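Local atomic coordinates of 39 kDa initiator binding protein (Trichomonas vaginalis, PDB entry 1PP7), a protein that binds the initiator element of core promoters, such as that of the ferredoxin gene, and so probably takes part in starting transcription. Residues L87-E93 against W105-F110. Sequence-based numbering, arbitrary orientation.
With nucleotides of chain B.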
ATOM      1  N   LEU C  87      -5.240   5.626  -6.380  1.00 23.70           N
ATOM      2  CA  LEU C  87      -4.243   5.101  -7.328  1.00 30.92           C
ATOM      3  C   LEU C  87      -4.345   5.922  -8.648  1.00 33.39           C
ATOM      4  O   LEU C  87      -3.317   6.419  -9.191  1.00 31.50           O
ATOM      5  CB  LEU C  87      -4.455   3.595  -7.597  1.00 27.27           C
ATOM      6  CG  LEU C  87      -4.334   2.712  -6.338  1.00 25.14           C
ATOM      7  CD1 LEU C  87      -4.553   1.330  -6.726  1.00 24.84           C
ATOM      8  CD2 LEU C  87      -3.011   2.801  -5.706  1.00 19.73           C
ATOM      9  N   ARG C  88      -5.584   6.076  -9.115  1.00 29.13           N
ATOM     10  CA  ARG C  88      -5.917   6.849 -10.293  1.00 33.16           C
ATOM     11  C   ARG C  88      -5.371   8.283 -10.205  1.00 31.68           C
ATOM     12  O   ARG C  88      -4.529   8.681 -11.027  1.00 32.40           O
ATOM     13  CB  ARG C  88      -7.459   6.853 -10.501  1.00 37.20           C
ATOM     14  CG  ARG C  88      -8.104   8.134 -11.166  1.00 46.86           C
ATOM     15  CD  ARG C  88      -8.768   7.795 -12.487  1.00 47.01           C
ATOM     16  NE  ARG C  88      -8.353   6.448 -12.880  1.00 56.34           N
ATOM     17  CZ  ARG C  88      -8.426   5.929 -14.113  1.00 57.94           C
ATOM     18  NH1 ARG C  88      -8.910   6.661 -15.133  1.00 55.39           N
ATOM     19  NH2 ARG C  88      -8.016   4.660 -14.316  1.00 50.00           N
ATOM     20  N   ASP C  89      -5.796   9.036  -9.196  1.00 33.45           N
ATOM     21  CA  ASP C  89      -5.382  10.446  -9.074  1.00 38.12           C
ATOM     22  C   ASP C  89      -3.947  10.700  -8.721  1.00 36.87           C
ATOM     23  O   ASP C  89      -3.446  11.787  -8.950  1.00 41.20           O
ATOM     24  CB  ASP C  89      -6.299  11.195  -8.102  1.00 39.42           C
ATOM     25  CG  ASP C  89      -7.811  10.992  -8.435  1.00 50.72           C
ATOM     26  OD1 ASP C  89      -8.663  11.262  -7.526  1.00 53.48           O
ATOM     27  OD2 ASP C  89      -8.149  10.567  -9.591  1.00 47.82           O
ATOM     28  N   LEU C  90      -3.258   9.706  -8.174  1.00 38.74           N
ATOM     29  CA  LEU C  90      -1.847   9.901  -7.850  1.00 33.53           C
ATOM     30  C   LEU C  90      -0.889   9.314  -8.899  1.00 32.60           C
ATOM     31  O   LEU C  90       0.324   9.236  -8.685  1.00 38.15           O
ATOM     32  CB  LEU C  90      -1.549   9.404  -6.424  1.00 34.31           C
ATOM     33  CG  LEU C  90      -2.363  10.206  -5.376  1.00 33.27           C
ATOM     34  CD1 LEU C  90      -2.071   9.789  -3.992  1.00 30.22           C
ATOM     35  CD2 LEU C  90      -2.028  11.671  -5.528  1.00 33.89           C
ATOM     36  N   ALA C  91      -1.434   8.904 -10.041  1.00 29.96           N
ATOM     37  CA  ALA C  91      -0.639   8.420 -11.172  1.00 27.78           C
ATOM     38  C   ALA C  91       0.092   7.096 -11.007  1.00 26.04           C
ATOM     39  O   ALA C  91       1.292   6.952 -11.401  1.00 23.64           O
ATOM     40  CB  ALA C  91       0.373   9.559 -11.661  1.00 14.74           C
ATOM     41  N   PHE C  92      -0.610   6.149 -10.386  1.00 25.44           N
ATOM     42  CA  PHE C  92      -0.089   4.790 -10.266  1.00 23.83           C
ATOM     43  C   PHE C  92      -0.596   4.177 -11.575  1.00 25.67           C
ATOM     44  O   PHE C  92      -1.657   4.506 -12.084  1.00 26.08           O
ATOM     45  CB  PHE C  92      -0.625   4.079  -9.036  1.00 18.49           C
ATOM     46  CG  PHE C  92       0.120   4.437  -7.789  1.00 19.02           C
ATOM     47  CD1 PHE C  92       1.137   3.604  -7.302  1.00 20.61           C
ATOM     48  CD2 PHE C  92      -0.121   5.676  -7.151  1.00 19.54           C
ATOM     49  CE1 PHE C  92       1.905   3.999  -6.210  1.00 20.70           C
ATOM     50  CE2 PHE C  92       0.623   6.085  -6.070  1.00 19.44           C
ATOM     51  CZ  PHE C  92       1.643   5.255  -5.584  1.00 17.07           C
ATOM     52  N   GLU C  93       0.228   3.367 -12.184  1.00 21.96           N
ATOM     53  CA  GLU C  93      -0.165   2.806 -13.428  1.00 23.42           C
ATOM     54  C   GLU C  93      -0.284   1.302 -13.296  1.00 25.63           C
ATOM     55  O   GLU C  93       0.668   0.605 -12.916  1.00 24.73           O
ATOM     56  CB  GLU C  93       0.855   3.232 -14.468  1.00 24.81           C
ATOM     57  CG  GLU C  93       0.915   2.366 -15.722  1.00 30.87           C
ATOM     58  CD  GLU C  93       2.012   2.888 -16.673  1.00 38.13           C
ATOM     59  OE1 GLU C  93       2.967   3.533 -16.160  1.00 41.53           O
ATOM     60  OE2 GLU C  93       1.924   2.662 -17.898  1.00 29.65           O
ATOM     61  N   TRP C 105       1.461  -3.136 -10.231  1.00 28.00           N
ATOM     62  CA  TRP C 105       1.658  -1.700 -10.416  1.00 25.38           C
ATOM     63  C   TRP C 105       3.047  -1.131 -10.506  1.00 26.97           C
ATOM     64  O   TRP C 105       3.986  -1.749 -10.069  1.00 28.36           O
ATOM     65  CB  TRP C 105       1.013  -0.926  -9.256  1.00 25.72           C
ATOM     66  CG  TRP C 105      -0.394  -1.249  -9.050  1.00 29.10           C
ATOM     67  CD1 TRP C 105      -0.887  -2.392  -8.516  1.00 26.19           C
ATOM     68  CD2 TRP C 105      -1.522  -0.465  -9.449  1.00 25.81           C
ATOM     69  NE1 TRP C 105      -2.229  -2.384  -8.565  1.00 29.95           N
ATOM     70  CE2 TRP C 105      -2.664  -1.212  -9.128  1.00 28.39           C
ATOM     71  CE3 TRP C 105      -1.674   0.785 -10.039  1.00 25.08           C
ATOM     72  CZ2 TRP C 105      -3.969  -0.750  -9.381  1.00 25.26           C
ATOM     73  CZ3 TRP C 105      -2.955   1.248 -10.299  1.00 25.58           C
ATOM     74  CH2 TRP C 105      -4.089   0.475  -9.970  1.00 27.00           C
ATOM     75  N   LYS C 106       3.114   0.121 -10.999  1.00 26.98           N
ATOM     76  CA  LYS C 106       4.335   0.916 -11.099  1.00 29.03           C
ATOM     77  C   LYS C 106       3.928   2.392 -11.112  1.00 31.65           C
ATOM     78  O   LYS C 106       2.788   2.731 -11.383  1.00 35.97           O
ATOM     79  CB  LYS C 106       5.164   0.563 -12.343  1.00 32.16           C
ATOM     80  CG  LYS C 106       5.142   1.577 -13.490  1.00 28.58           C
ATOM     81  CD  LYS C 106       5.047   0.873 -14.824  1.00 35.60           C
ATOM     82  CE  LYS C 106       5.756   1.627 -15.977  1.00 41.54           C
ATOM     83  NZ  LYS C 106       5.189   2.939 -16.348  1.00 39.56           N
ATOM     84  N   ARG C 107       4.857   3.287 -10.809  1.00 32.96           N
ATOM     85  CA  ARG C 107       4.550   4.720 -10.758  1.00 30.17           C
ATOM     86  C   ARG C 107       5.915   5.340 -10.848  1.00 32.82           C
ATOM     87  O   ARG C 107       6.836   4.893 -10.167  1.00 37.92           O
ATOM     88  CB  ARG C 107       3.882   5.073  -9.427  1.00 26.60           C
ATOM     89  CG  ARG C 107       3.572   6.569  -9.290  1.00 30.29           C
ATOM     90  CD  ARG C 107       3.383   7.005  -7.847  1.00 24.40           C
ATOM     91  NE  ARG C 107       2.779   8.329  -7.718  1.00 26.70           N
ATOM     92  CZ  ARG C 107       3.189   9.274  -6.852  1.00 26.37           C
ATOM     93  NH1 ARG C 107       4.224   9.077  -6.028  1.00 23.22           N
ATOM     94  NH2 ARG C 107       2.531  10.411  -6.781  1.00 18.52           N
ATOM     95  N   SER C 108       6.089   6.361 -11.670  1.00 35.86           N
ATOM     96  CA  SER C 108       7.434   6.900 -11.823  1.00 36.44           C
ATOM     97  C   SER C 108       8.054   7.436 -10.503  1.00 34.58           C
ATOM     98  O   SER C 108       7.429   8.171  -9.753  1.00 33.50           O
ATOM     99  CB  SER C 108       7.441   7.944 -12.966  1.00 33.67           C
ATOM    100  OG  SER C 108       6.865   9.161 -12.520  1.00 45.05           O
ATOM    101  N   GLY C 109       9.284   7.020 -10.218  1.00 36.72           N
ATOM    102  CA  GLY C 109       9.959   7.446  -9.011  1.00 39.31           C
ATOM    103  C   GLY C 109       9.469   6.735  -7.749  1.00 42.96           C
ATOM    104  O   GLY C 109       9.775   7.152  -6.614  1.00 41.62           O
ATOM    105  N   PHE C 110       8.702   5.666  -7.940  1.00 38.24           N
ATOM    106  CA  PHE C 110       8.183   4.914  -6.827  1.00 35.09           C
ATOM    107  C   PHE C 110       8.865   3.518  -6.907  1.00 35.05           C
ATOM    108  O   PHE C 110       8.496   2.636  -7.704  1.00 32.76           O
ATOM    109  CB  PHE C 110       6.650   4.881  -6.943  1.00 29.81           C
ATOM    110  CG  PHE C 110       5.966   4.255  -5.765  1.00 30.93           C
ATOM    111  CD1 PHE C 110       5.789   2.860  -5.695  1.00 29.02           C
ATOM    112  CD2 PHE C 110       5.559   5.039  -4.682  1.00 29.99           C
ATOM    113  CE1 PHE C 110       5.227   2.270  -4.562  1.00 29.53           C
ATOM    114  CE2 PHE C 110       4.991   4.439  -3.533  1.00 32.00           C
ATOM    115  CZ  PHE C 110       4.831   3.058  -3.481  1.00 29.07           C
TER
ATOM    116  P    DG B   4      -9.758   2.536 -12.402  1.00 40.10           P
ATOM    117  OP1  DG B   4      -8.508   2.506 -13.230  1.00 40.29           O
ATOM    118  OP2  DG B   4      -9.694   2.864 -10.964  1.00 36.70           O
ATOM    119  O5'  DG B   4     -10.761   3.548 -13.098  1.00 35.78           O
ATOM    120  C5'  DG B   4     -11.281   3.229 -14.384  1.00 33.89           C
ATOM    121  C4'  DG B   4     -12.489   4.080 -14.685  1.00 38.37           C
ATOM    122  O4'  DG B   4     -13.637   3.597 -13.940  1.00 41.33           O
ATOM    123  C3'  DG B   4     -12.314   5.542 -14.295  1.00 39.06           C
ATOM    124  O3'  DG B   4     -12.912   6.335 -15.324  1.00 42.35           O
ATOM    125  C2'  DG B   4     -13.025   5.619 -12.945  1.00 40.02           C
ATOM    126  C1'  DG B   4     -14.157   4.610 -13.114  1.00 37.35           C
ATOM    127  N9   DG B   4     -14.712   3.982 -11.914  1.00 35.39           N
ATOM    128  C8   DG B   4     -14.052   3.285 -10.905  1.00 39.70           C
ATOM    129  N7   DG B   4     -14.860   2.841  -9.961  1.00 32.34           N
ATOM    130  C5   DG B   4     -16.122   3.268 -10.375  1.00 35.68           C
ATOM    131  C6   DG B   4     -17.402   3.100  -9.768  1.00 35.88           C
ATOM    132  O6   DG B   4     -17.683   2.496  -8.732  1.00 40.49           O
ATOM    133  N1   DG B   4     -18.414   3.725 -10.514  1.00 35.88           N
ATOM    134  C2   DG B   4     -18.212   4.416 -11.706  1.00 33.76           C
ATOM    135  N2   DG B   4     -19.295   4.962 -12.301  1.00 28.29           N
ATOM    136  N3   DG B   4     -17.025   4.565 -12.277  1.00 30.32           N
ATOM    137  C4   DG B   4     -16.039   3.979 -11.574  1.00 32.46           C
TER
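NE and NH2 of R107 both donate to the carbonyl oxygen of L90, NE to O at 2.8 Å and NH2 to O at 3.1 Å, and that oxygen lies close to the guanidinium plane. The side chain reaches it by running extended from a CG anti to its backbone N (chi1 178°). NH2 also donates to the carbonyl of D118, so one arginine serves two backbone oxygens, a task suited to its several N-H groups. Between the strands, E93 and K106 form an antiparallel hydrogen-bonded pair, with E93 N to K106 O at 2.8 Å. Their side chains run abreast in one direction, and E93 OE1 and K106 NZ are modelled as a salt bridge, at a separation too short to trust in detail.

The 80-89 helix ends in a Schellman motif, with A91 at positive phi as its C-prime residue, and after F92 the chain enters strand 93-99. In a winged helix-turn-helix domain the recognition helix runs into a beta-hairpin wing; helix 80-89 followed by strands 93-99 and 102-106 is consistent with that. At the same helix end, R88 meets the phosphate of DG4 of chain B, where a guanidinium suits the negative charge.

The aliphatic part of R107 also covers one face of the F92 ring, CD making a CH-pi contact 3.5 Å from its centroid. F92 turns its edge to the face of F110 in a T-shaped pair, centroids 5.1 Å apart, while H39 meets F110 edge-to-face. L87 lays CD1 over the six-membered ring of W105, a broad indole also touched by F92 CB.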